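Local coordinates for tubulin-like protein CetZ (Methanosaeta thermophila, PDB 3ZID), which binds GTP, belongs to the tubulin/FtsZ family of GTPases and is probably involved in controlling archaeal cell shape, at residues D18-R22 and L58-A62; R42-I46 and I97-F103; G76-S80 and I151-N155; A135-P139 and E167-M171; G170-V174 and M231-G235. One frame throughout, in Å; residues are numbered along the deposited sequence.

Contacts 1 to 4 lie within the GTPase domain, and contact 5 joins its parallel sheet to the second sheet. Contact 3 is nearest the nucleotide: Gly-76 touches GDP and the side chain of Tyr-152 comes within about 4 Å of it. In contact 1 the side chain of Leu-58 is about 8 Å from GDP; this contact meets contact 2 where Asn-21 ND2 lies 3.4 Å from Thr-45 OG1. Contacts 2 and 3 use different ends of helix 79-98, their centres about 29 Å apart. Contact 4 adjoins contact 2 and shares Gly-170 and Met-171 with contact 5; the centres of contacts 4 and 5 are about 11 Å apart.

Contact 1. Residues D18-R22 and L58-A62; sequences DAVNR and LKFTA
Helix 10-30, the first helix of the Rossmann-like GTPase domain, uses the carboxylate of Asp-18 to hold the loop Leu-58 to Thr-61 that leads toward strand 66-68. Asp-18 leans out from the helix, its carboxylate swung away from the backbone N (chi1 -151°). Two successive loop amides then meet it on the syn sides of its two oxygens: Lys-59 N reaches Asp-18 OD2 at 2.9 Å, and Phe-60 N reaches Asp-18 OD1, also at 2.9 Å. The anti side of OD1 takes a third donor, the hydroxyl of Thr-61: Thr-61 OG1 lies 2.7 Å from Asp-18 OD1. That hydroxyl works both ways, since Asn-21 ND2, one turn along the helix, donates to Thr-61 OG1 at 3.0 Å with the oxygen close to the amide plane. A short threonine therefore suits a place between a carboxylate and an amide. Beside this polar patch, Arg-22 lays its aliphatic stem over the Phe-60 ring in a CH-pi contact, CG 3.6 Å from the centroid and almost on the ring normal. The guanidinium and ring planes are 81° apart, and Arg-22 NH2 is bonded to Thr-195 of helix 186-210. Three donors on one buried carboxylate probably stabilise the charged form of Asp-18, and because they come from consecutive residues they fix the path of the loop against the helix.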
# COMPACT_ATOMS: atom_id res chain seq x y z
N ASP A 18 4.13 7.66 10.26
CA ASP A 18 5.15 8.50 10.88
C ASP A 18 5.92 9.31 9.83
O ASP A 18 6.16 10.51 10.03
CB ASP A 18 6.11 7.65 11.70
CG ASP A 18 6.70 8.39 12.88
OD1 ASP A 18 5.98 9.20 13.50
OD2 ASP A 18 7.89 8.16 13.20
N ALA A 19 6.27 8.69 8.71
CA ALA A 19 6.91 9.43 7.61
C ALA A 19 6.00 10.50 7.04
O ALA A 19 6.47 11.55 6.62
CB ALA A 19 7.36 8.49 6.48
N VAL A 20 4.70 10.22 7.02
CA VAL A 20 3.71 11.20 6.57
C VAL A 20 3.71 12.41 7.51
O VAL A 20 3.76 13.55 7.07
CB VAL A 20 2.30 10.60 6.46
CG1 VAL A 20 1.25 11.70 6.38
CG2 VAL A 20 2.21 9.68 5.23
N ASN A 21 3.68 12.14 8.81
CA ASN A 21 3.71 13.20 9.81
C ASN A 21 5.02 13.98 9.77
O ASN A 21 5.03 15.21 9.91
CB ASN A 21 3.47 12.62 11.22
CG ASN A 21 2.01 12.27 11.45
OD1 ASN A 21 1.12 12.94 10.96
ND2 ASN A 21 1.77 11.19 12.18
N ARG A 22 6.12 13.25 9.56
CA ARG A 22 7.43 13.86 9.44
C ARG A 22 7.42 14.93 8.34
O ARG A 22 7.70 16.11 8.59
CB ARG A 22 8.50 12.80 9.13
CG ARG A 22 9.94 13.33 9.25
CD ARG A 22 10.97 12.32 8.76
NE ARG A 22 10.93 12.17 7.31
CZ ARG A 22 10.74 11.02 6.67
NH1 ARG A 22 10.55 9.88 7.36
NH2 ARG A 22 10.73 11.01 5.35
N LEU A 58 7.78 5.34 17.36
CA LEU A 58 7.36 6.40 16.46
C LEU A 58 7.91 7.72 16.98
O LEU A 58 8.03 7.91 18.18
CB LEU A 58 5.83 6.44 16.33
CG LEU A 58 5.19 5.16 15.76
CD1 LEU A 58 3.69 5.32 15.57
CD2 LEU A 58 5.85 4.72 14.44
N LYS A 59 8.23 8.64 16.07
CA LYS A 59 8.99 9.83 16.45
C LYS A 59 8.36 11.15 16.06
O LYS A 59 8.71 12.17 16.61
CB LYS A 59 10.39 9.77 15.83
CG LYS A 59 11.21 8.57 16.28
CD LYS A 59 12.43 8.36 15.39
CE LYS A 59 13.22 7.12 15.80
NZ LYS A 59 14.46 6.95 15.00
N PHE A 60 7.41 11.13 15.13
CA PHE A 60 6.81 12.37 14.65
C PHE A 60 5.29 12.32 14.81
O PHE A 60 4.55 13.17 14.29
CB PHE A 60 7.22 12.62 13.19
CG PHE A 60 8.73 12.66 12.99
CD1 PHE A 60 9.43 13.84 13.14
CD2 PHE A 60 9.44 11.51 12.66
CE1 PHE A 60 10.82 13.88 12.97
CE2 PHE A 60 10.81 11.54 12.49
CZ PHE A 60 11.50 12.73 12.65
N THR A 61 4.82 11.34 15.56
CA THR A 61 3.38 11.15 15.74
C THR A 61 3.03 11.45 17.18
O THR A 61 3.59 10.85 18.09
CB THR A 61 2.97 9.69 15.40
OG1 THR A 61 3.35 9.41 14.04
CG2 THR A 61 1.47 9.50 15.54
N ALA A 62 2.08 12.36 17.38
CA ALA A 62 1.64 12.73 18.72
C ALA A 62 1.09 11.54 19.52
O ALA A 62 0.49 10.63 18.95
CB ALA A 62 0.62 13.83 18.64

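Contact 2. Residues R42-I46 and I97-F103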
# COMPACT_ATOMS: atom_id res chain seq x y z
N ARG A 42 -8.44 19.19 6.75
CA ARG A 42 -8.12 18.63 8.04
C ARG A 42 -7.59 17.21 7.83
O ARG A 42 -8.30 16.37 7.28
CB ARG A 42 -9.38 18.63 8.90
CG ARG A 42 -9.19 18.30 10.36
CD ARG A 42 -10.50 18.51 11.08
NE ARG A 42 -11.52 17.54 10.67
CZ ARG A 42 -11.77 16.41 11.33
NH1 ARG A 42 -11.08 16.12 12.42
NH2 ARG A 42 -12.72 15.57 10.90
N VAL A 43 -6.34 16.95 8.22
CA VAL A 43 -5.75 15.61 8.12
C VAL A 43 -5.49 14.97 9.48
O VAL A 43 -4.59 15.39 10.20
CB VAL A 43 -4.41 15.60 7.33
CG1 VAL A 43 -3.92 14.18 7.13
CG2 VAL A 43 -4.57 16.29 5.98
N GLU A 44 -6.25 13.93 9.81
CA GLU A 44 -6.06 13.21 11.06
C GLU A 44 -5.28 11.92 10.83
O GLU A 44 -5.45 11.25 9.82
CB GLU A 44 -7.41 12.89 11.71
CG GLU A 44 -8.25 14.12 12.02
CD GLU A 44 -7.88 14.76 13.35
OE1 GLU A 44 -6.94 14.30 14.01
OE2 GLU A 44 -8.53 15.75 13.72
N THR A 45 -4.41 11.60 11.77
CA THR A 45 -3.59 10.42 11.64
C THR A 45 -3.70 9.61 12.91
O THR A 45 -3.60 10.16 14.01
CB THR A 45 -2.12 10.79 11.40
OG1 THR A 45 -1.61 11.51 12.52
CG2 THR A 45 -1.99 11.64 10.15
N ILE A 46 -3.93 8.31 12.76
CA ILE A 46 -3.89 7.40 13.90
C ILE A 46 -3.03 6.22 13.55
O ILE A 46 -3.26 5.56 12.55
CB ILE A 46 -5.27 6.89 14.30
CG1 ILE A 46 -6.23 8.06 14.51
CG2 ILE A 46 -5.18 6.07 15.61
CD1 ILE A 46 -7.64 7.60 14.74
N ILE A 97 -11.72 6.47 16.15
CA ILE A 97 -11.91 7.11 14.86
C ILE A 97 -13.08 8.09 14.88
O ILE A 97 -12.95 9.23 14.45
CB ILE A 97 -12.13 6.05 13.77
CG1 ILE A 97 -10.84 5.25 13.58
CG2 ILE A 97 -12.61 6.70 12.48
CD1 ILE A 97 -11.02 3.95 12.86
N GLU A 98 -14.22 7.63 15.41
CA GLU A 98 -15.42 8.46 15.45
C GLU A 98 -15.27 9.73 16.28
O GLU A 98 -15.92 10.74 16.02
CB GLU A 98 -16.63 7.64 15.89
CG GLU A 98 -17.11 6.69 14.80
CD GLU A 98 -17.99 5.57 15.33
OE1 GLU A 98 -18.16 5.47 16.56
OE2 GLU A 98 -18.52 4.80 14.50
N LYS A 99 -14.38 9.70 17.27
CA LYS A 99 -14.09 10.88 18.09
C LYS A 99 -13.56 12.05 17.26
O LYS A 99 -13.64 13.20 17.70
CB LYS A 99 -13.04 10.56 19.15
CG LYS A 99 -13.48 9.61 20.24
CD LYS A 99 -12.39 9.45 21.29
CE LYS A 99 -12.84 8.56 22.44
NZ LYS A 99 -11.80 8.46 23.50
N ARG A 100 -13.04 11.76 16.07
CA ARG A 100 -12.39 12.78 15.27
C ARG A 100 -13.28 13.34 14.16
O ARG A 100 -12.81 14.09 13.31
CB ARG A 100 -11.08 12.26 14.71
CG ARG A 100 -10.23 11.64 15.78
CD ARG A 100 -8.78 11.53 15.40
NE ARG A 100 -8.02 10.99 16.52
CZ ARG A 100 -6.71 11.15 16.68
NH1 ARG A 100 -6.01 11.84 15.79
NH2 ARG A 100 -6.11 10.61 17.74
N GLY A 101 -14.55 12.97 14.17
CA GLY A 101 -15.50 13.62 13.28
C GLY A 101 -15.76 12.90 11.97
O GLY A 101 -15.60 11.68 11.87
N ASP A 102 -16.20 13.66 10.98
CA ASP A 102 -16.50 13.10 9.67
C ASP A 102 -15.30 13.20 8.77
O ASP A 102 -14.45 14.06 8.95
CB ASP A 102 -17.69 13.81 9.00
CG ASP A 102 -19.03 13.26 9.43
OD1 ASP A 102 -19.08 12.08 9.85
OD2 ASP A 102 -20.03 13.99 9.33
N PHE A 103 -15.23 12.28 7.81
CA PHE A 103 -14.14 12.26 6.83
C PHE A 103 -14.68 12.01 5.45
O PHE A 103 -15.62 11.23 5.28
CB PHE A 103 -13.14 11.18 7.19
CG PHE A 103 -12.53 11.38 8.53
CD1 PHE A 103 -11.59 12.38 8.73
CD2 PHE A 103 -12.96 10.63 9.60
CE1 PHE A 103 -11.05 12.60 9.97
CE2 PHE A 103 -12.42 10.82 10.84
CZ PHE A 103 -11.46 11.82 11.03
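The guanidinium of Arg-42 grips the carbonyl oxygen of Arg-100 end-on. Its NH1 and NH2 each donate to Arg-100 O at 2.8 Å, and that oxygen lies near the guanidinium plane; because two nitrogens share the one acceptor, both bonds are bent (138° and 137°). Two residues along the strand, on the same side, Glu-44 stands between the two arginines. Its OE2 pairs with Arg-42 NH1 at 2.9 Å, while OE1 makes a longer salt bridge, 3.2 Å, with Arg-100 NH1. The carboxylate and the Arg-100 guanidinium stand at 81°, and the nitrogen meets OE1 from the anti side and well out of the carboxylate plane. Ile-46 covers one face of that guanidinium, CG1 3.8 Å from CZ, and its CD1 goes on to Ile-97 CG1 at 4.1 Å. Next to the charged groups, Phe-103 turns its ring edge to the stem of Glu-44, CE1 3.8 Å from CG. Further out, Asp-65 and Glu-96 hold Arg-100, and Asn-3 takes Arg-42 NE. A type I turn from Glu-98 to Gly-101 presents the carbonyl of Arg-100, and Gly-101, with positive phi, can follow it without strain. Strand 42-49, itself paired with strand 3-9, is thus joined to the end of helix 79-98 and the loop leading into strand 105-111, as in a layered alpha/beta fold where helices pack on a parallel sheet.

Contact 3. Residues G76-S80 and I151-N155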
# COMPACT_ATOMS: atom_id res chain seq x y z
N GLY A 76 1.91 -11.68 16.36
CA GLY A 76 2.96 -12.13 15.48
C GLY A 76 2.55 -12.06 14.03
O GLY A 76 2.00 -11.06 13.59
N ALA A 77 2.78 -13.12 13.27
CA ALA A 77 2.36 -13.13 11.87
C ALA A 77 1.11 -13.99 11.68
O ALA A 77 0.77 -14.38 10.56
CB ALA A 77 3.49 -13.62 10.98
N ASN A 78 0.43 -14.27 12.79
CA ASN A 78 -0.77 -15.10 12.77
C ASN A 78 -2.03 -14.30 12.49
O ASN A 78 -2.55 -13.62 13.38
CB ASN A 78 -0.90 -15.83 14.11
CG ASN A 78 -1.98 -16.91 14.10
OD1 ASN A 78 -2.96 -16.84 13.36
ND2 ASN A 78 -1.80 -17.91 14.95
N ARG A 79 -2.53 -14.39 11.27
CA ARG A 79 -3.71 -13.61 10.87
C ARG A 79 -4.97 -14.03 11.62
O ARG A 79 -5.85 -13.20 11.85
CB ARG A 79 -3.90 -13.67 9.35
CG ARG A 79 -2.78 -12.90 8.64
CD ARG A 79 -2.88 -12.91 7.12
NE ARG A 79 -4.22 -13.18 6.59
CZ ARG A 79 -5.14 -12.25 6.33
NH1 ARG A 79 -4.89 -10.97 6.57
NH2 ARG A 79 -6.30 -12.61 5.84
N SER A 80 -5.06 -15.30 12.01
CA SER A 80 -6.22 -15.75 12.77
C SER A 80 -6.29 -15.02 14.10
O SER A 80 -7.34 -14.52 14.50
CB SER A 80 -6.19 -17.27 13.01
OG SER A 80 -6.73 -18.00 11.92
N ILE A 151 5.40 -17.73 5.53
CA ILE A 151 4.27 -17.13 6.20
C ILE A 151 3.94 -15.75 5.64
O ILE A 151 2.77 -15.41 5.44
CB ILE A 151 4.50 -17.02 7.72
CG1 ILE A 151 4.48 -18.41 8.33
CG2 ILE A 151 3.40 -16.21 8.38
CD1 ILE A 151 3.16 -19.15 8.09
N TYR A 152 4.97 -14.97 5.38
CA TYR A 152 4.80 -13.66 4.80
C TYR A 152 4.08 -13.75 3.44
O TYR A 152 3.13 -13.00 3.17
CB TYR A 152 6.15 -12.96 4.68
CG TYR A 152 6.60 -12.33 5.97
CD1 TYR A 152 5.76 -12.29 7.09
CD2 TYR A 152 7.88 -11.80 6.11
CE1 TYR A 152 6.17 -11.71 8.29
CE2 TYR A 152 8.31 -11.23 7.30
CZ TYR A 152 7.45 -11.19 8.39
OH TYR A 152 7.87 -10.62 9.57
N LEU A 153 4.52 -14.69 2.61
CA LEU A 153 3.91 -14.85 1.29
C LEU A 153 2.47 -15.34 1.38
O LEU A 153 1.61 -14.90 0.62
CB LEU A 153 4.73 -15.78 0.40
CG LEU A 153 6.18 -15.37 0.17
CD1 LEU A 153 6.86 -16.40 -0.73
CD2 LEU A 153 6.23 -13.99 -0.46
N GLN A 154 2.21 -16.27 2.30
CA GLN A 154 0.87 -16.80 2.48
C GLN A 154 -0.10 -15.76 2.98
O GLN A 154 -1.22 -15.67 2.50
CB GLN A 154 0.87 -17.96 3.47
CG GLN A 154 1.64 -19.18 3.07
CD GLN A 154 1.54 -20.23 4.15
OE1 GLN A 154 0.80 -20.06 5.13
NE2 GLN A 154 2.30 -21.31 4.00
N ASN A 155 0.34 -15.00 3.97
CA ASN A 155 -0.45 -13.94 4.55
C ASN A 155 -0.79 -12.93 3.47
O ASN A 155 -1.92 -12.43 3.40
CB ASN A 155 0.35 -13.24 5.66
CG ASN A 155 0.38 -14.04 6.94
OD1 ASN A 155 -0.36 -15.01 7.10
ND2 ASN A 155 1.23 -13.63 7.88
O HOH W 1 -1.22 -16.26 9.34
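The carbonyl oxygen of Ala-77 is gripped by two donors. Asn-155 ND2 reaches it at 2.8 Å, in the carbonyl plane and on a lone pair, and a water molecule donates to Ala-77 O from 3.0 Å. The same water gives its other hydrogen to Asn-155 OD1, 2.7 Å away, and accepts from Arg-79 N. The amide of Asn-155 thus has both ends engaged by one peptide and its water, a task for which a side chain with a donor and an acceptor is well suited; ND2 is also bonded to Ser-113 O, which further fixes the flip of the amide. Arg-79 N lies in the first turn of helix 79-98, where the helix itself supplies no carbonyl acceptor, and it donates to the water instead. Asn-78 is the N-cap, its OD1 accepting a weak bond from Ser-80 N and a further bond from Lys-81 N. These residues end the loop between strand 66-68 and helix 79-98, called T3 in tubulin and FtsZ, in which Gly-76 touches GDP. The facing helix 150-165 follows Glu-148, a GTP-binding residue, and Tyr-152 lies beside both that residue and the nucleotide. The stems of Arg-79 and Asn-155 lie alongside each other, pointing opposite ways, Arg-79 CD 3.3 Å from Asn-155 OD1, and one guanidinium face lies over Asn-155 O. Beyond it Arg-79 forms a salt bridge with Glu-162 and a hydrogen bond with Ser-118. Ala-77, small enough to let the loop come close, puts CB 3.7 Å from Ile-151 CG2.

Contact 4. Residues A135-P139 and E167-M171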
# COMPACT_ATOMS: atom_id res chain seq x y z
N ALA A 135 -17.77 8.21 2.01
CA ALA A 135 -16.32 8.36 1.99
C ALA A 135 -15.60 7.57 0.90
O ALA A 135 -16.03 6.49 0.49
CB ALA A 135 -15.73 8.01 3.35
N THR A 136 -14.48 8.11 0.44
CA THR A 136 -13.57 7.40 -0.43
C THR A 136 -12.55 6.74 0.48
O THR A 136 -11.84 7.43 1.23
CB THR A 136 -12.88 8.36 -1.38
OG1 THR A 136 -13.86 8.97 -2.22
CG2 THR A 136 -11.83 7.62 -2.22
N ILE A 137 -12.50 5.42 0.46
CA ILE A 137 -11.64 4.66 1.37
C ILE A 137 -10.60 3.90 0.56
O ILE A 137 -10.96 3.05 -0.25
CB ILE A 137 -12.44 3.69 2.23
CG1 ILE A 137 -13.55 4.45 2.96
CG2 ILE A 137 -11.52 2.98 3.22
CD1 ILE A 137 -14.36 3.63 3.94
N VAL A 138 -9.33 4.22 0.77
CA VAL A 138 -8.26 3.71 -0.08
C VAL A 138 -7.20 2.97 0.73
O VAL A 138 -6.46 3.57 1.51
CB VAL A 138 -7.58 4.85 -0.83
CG1 VAL A 138 -6.39 4.34 -1.63
CG2 VAL A 138 -8.59 5.58 -1.72
N PRO A 139 -7.14 1.64 0.56
CA PRO A 139 -6.01 0.97 1.19
C PRO A 139 -4.69 1.21 0.45
O PRO A 139 -4.62 1.28 -0.79
CB PRO A 139 -6.41 -0.52 1.16
CG PRO A 139 -7.41 -0.63 0.10
CD PRO A 139 -8.16 0.68 0.08
N GLU A 167 -14.37 -4.51 -0.97
CA GLU A 167 -14.84 -3.50 -1.92
C GLU A 167 -14.54 -2.07 -1.50
O GLU A 167 -15.42 -1.20 -1.47
CB GLU A 167 -16.35 -3.66 -2.17
CG GLU A 167 -16.72 -4.82 -3.08
CD GLU A 167 -18.22 -4.98 -3.26
OE1 GLU A 167 -18.99 -4.38 -2.46
OE2 GLU A 167 -18.64 -5.69 -4.20
N ALA A 168 -13.28 -1.81 -1.21
CA ALA A 168 -12.80 -0.46 -0.97
C ALA A 168 -12.74 0.28 -2.30
O ALA A 168 -13.06 -0.28 -3.34
CB ALA A 168 -11.45 -0.50 -0.32
N ASP A 169 -12.33 1.55 -2.29
CA ASP A 169 -12.16 2.28 -3.53
C ASP A 169 -10.76 2.09 -4.09
O ASP A 169 -9.90 2.96 -3.99
CB ASP A 169 -12.46 3.77 -3.32
CG ASP A 169 -13.85 3.99 -2.78
OD1 ASP A 169 -14.82 3.80 -3.54
OD2 ASP A 169 -13.98 4.31 -1.58
N GLY A 170 -10.50 0.92 -4.64
CA GLY A 170 -9.21 0.71 -5.25
C GLY A 170 -8.21 0.36 -4.17
O GLY A 170 -8.56 0.17 -3.01
N MET A 171 -6.97 0.26 -4.57
CA MET A 171 -5.93 -0.11 -3.65
C MET A 171 -4.63 0.38 -4.24
O MET A 171 -4.37 0.19 -5.43
CB MET A 171 -5.95 -1.63 -3.46
CG MET A 171 -4.66 -2.24 -3.02
SD MET A 171 -4.94 -3.86 -2.28
CE MET A 171 -6.17 -4.57 -3.35
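Turned beside its own backbone N (chi1 -57°), the side chain of Asp-169 folds back onto the edge of strand 136-143, where OD2 accepts from Ile-137 N at 2.8 Å. The bond is nearly straight and uses the anti lone pair of OD2. The backbone of the same aspartate returns the grip: Asp-169 N donates to Ile-137 O at 2.9 Å. One residue thereby satisfies both polar groups of Ile-137, the carboxylate acting as the acceptor a neighbouring strand would otherwise offer. The other oxygen, OD1, forms a salt bridge with Lys-222, which also bonds Thr-136 OG1, so the charge of Asp-169 is balanced nearby. Asp-169 is the centre of an inverse gamma turn, and its buried carbonyl oxygen has no hydrogen-bond partner, lying 3.7 Å from Val-138 CG2. Gly-170 continues the chain with positive phi, a conformation that suits a residue without a side chain. Farther on, Pro-139, which lacks an N-H, packs CD against Ala-168 CB at 3.5 Å, and its CG meets Met-171 CB at 4.0 Å. Met-171 CA also makes a weak C-H...O contact with Pro-139 O, the distance being 3.4 Å. After helix 150-165 the chain returns beside strand 136-143 and enters strand 172-175: the loop that completes a beta-alpha-beta crossover in a parallel sheet.

Contact 5. Residues G170-V174 and M231-G235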
# COMPACT_ATOMS: atom_id res chain seq x y z
N GLY A 170 -10.50 0.92 -4.64
CA GLY A 170 -9.21 0.71 -5.25
C GLY A 170 -8.21 0.36 -4.17
O GLY A 170 -8.56 0.17 -3.01
N MET A 171 -6.97 0.26 -4.57
CA MET A 171 -5.93 -0.11 -3.65
C MET A 171 -4.63 0.38 -4.24
O MET A 171 -4.37 0.19 -5.43
CB MET A 171 -5.95 -1.63 -3.46
CG MET A 171 -4.66 -2.24 -3.02
SD MET A 171 -4.94 -3.86 -2.28
CE MET A 171 -6.17 -4.57 -3.35
N ILE A 172 -3.83 1.06 -3.43
CA ILE A 172 -2.51 1.43 -3.92
C ILE A 172 -1.46 0.41 -3.53
O ILE A 172 -1.19 0.20 -2.35
CB ILE A 172 -2.09 2.79 -3.44
CG1 ILE A 172 -2.88 3.85 -4.23
CG2 ILE A 172 -0.60 2.99 -3.71
CD1 ILE A 172 -3.17 5.10 -3.46
N LEU A 173 -0.84 -0.20 -4.53
CA LEU A 173 0.15 -1.25 -4.29
C LEU A 173 1.53 -0.65 -4.08
O LEU A 173 1.98 0.15 -4.88
CB LEU A 173 0.18 -2.21 -5.47
CG LEU A 173 -1.11 -2.98 -5.78
CD1 LEU A 173 -0.93 -3.80 -7.05
CD2 LEU A 173 -1.51 -3.87 -4.59
N VAL A 174 2.21 -1.08 -3.03
CA VAL A 174 3.58 -0.69 -2.76
C VAL A 174 4.41 -1.98 -2.73
O VAL A 174 4.22 -2.85 -1.87
CB VAL A 174 3.71 0.04 -1.40
CG1 VAL A 174 5.14 0.56 -1.17
CG2 VAL A 174 2.69 1.19 -1.32
N MET A 231 -7.04 -2.21 -8.42
CA MET A 231 -5.75 -2.08 -7.78
C MET A 231 -4.93 -1.17 -8.66
O MET A 231 -5.09 -1.16 -9.88
CB MET A 231 -5.04 -3.43 -7.72
CG MET A 231 -5.66 -4.45 -6.81
SD MET A 231 -4.81 -6.00 -7.09
CE MET A 231 -5.32 -6.99 -5.70
N GLY A 232 -4.01 -0.45 -8.05
CA GLY A 232 -3.18 0.47 -8.81
C GLY A 232 -1.98 0.86 -8.01
O GLY A 232 -1.60 0.19 -7.05
N THR A 233 -1.40 1.98 -8.38
CA THR A 233 -0.21 2.45 -7.71
C THR A 233 -0.05 3.94 -7.95
O THR A 233 -0.88 4.54 -8.63
CB THR A 233 1.05 1.65 -8.13
OG1 THR A 233 2.10 1.87 -7.17
CG2 THR A 233 1.54 2.08 -9.52
N LEU A 234 0.99 4.52 -7.35
CA LEU A 234 1.30 5.93 -7.56
C LEU A 234 2.67 6.04 -8.23
O LEU A 234 3.64 5.38 -7.82
CB LEU A 234 1.35 6.67 -6.22
CG LEU A 234 0.06 6.69 -5.41
CD1 LEU A 234 0.26 7.45 -4.10
CD2 LEU A 234 -1.05 7.36 -6.22
N GLY A 235 2.77 6.90 -9.23
CA GLY A 235 4.05 7.24 -9.83
C GLY A 235 4.44 8.68 -9.50
O GLY A 235 3.61 9.50 -9.12
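The flat groups here are peptide units, joined through their N-H and C=O groups: Met-171, Ile-172 and Leu-173 on one side, Gly-232 on the other. Gly-232 N meets Met-171 O at 2.7 Å, and Leu-173 N gives Gly-232 O a bond of the same length, 2.7 Å. This is the pattern of a parallel bridge, with Ile-172 opposite Gly-232, but it occurs once, because the strands diverge with 70° between their directions. Thr-233 then takes over with its side chain: OG1, anti to the backbone N (chi1 -163°), donates to Leu-173 O at 2.9 Å within the carbonyl plane. A threonine suits the spot where the backbones have already begun to part. Glycine suits position 232 because its backbone is almost fully extended, a conformation other residues adopt less readily; Leu-173 CG lies 3.4 Å from Gly-232 O. The side chains of Met-171 and Met-231 run alongside each other in the same direction, and Met-171 CE is tight against Met-231 CE at 3.5 Å. At the other end Ile-172 CD1 rests on Leu-234 CG, 4.1 Å away, and Leu-234 continues to Leu-201 of helix 186-210. Strand 172-175 edges the parallel nucleotide-binding sheet and strand 232-238 the mixed sheet. Since all seven touching residues are buried, these three bonds are shielded from solvent, consistent with a well-defined junction between the sheets.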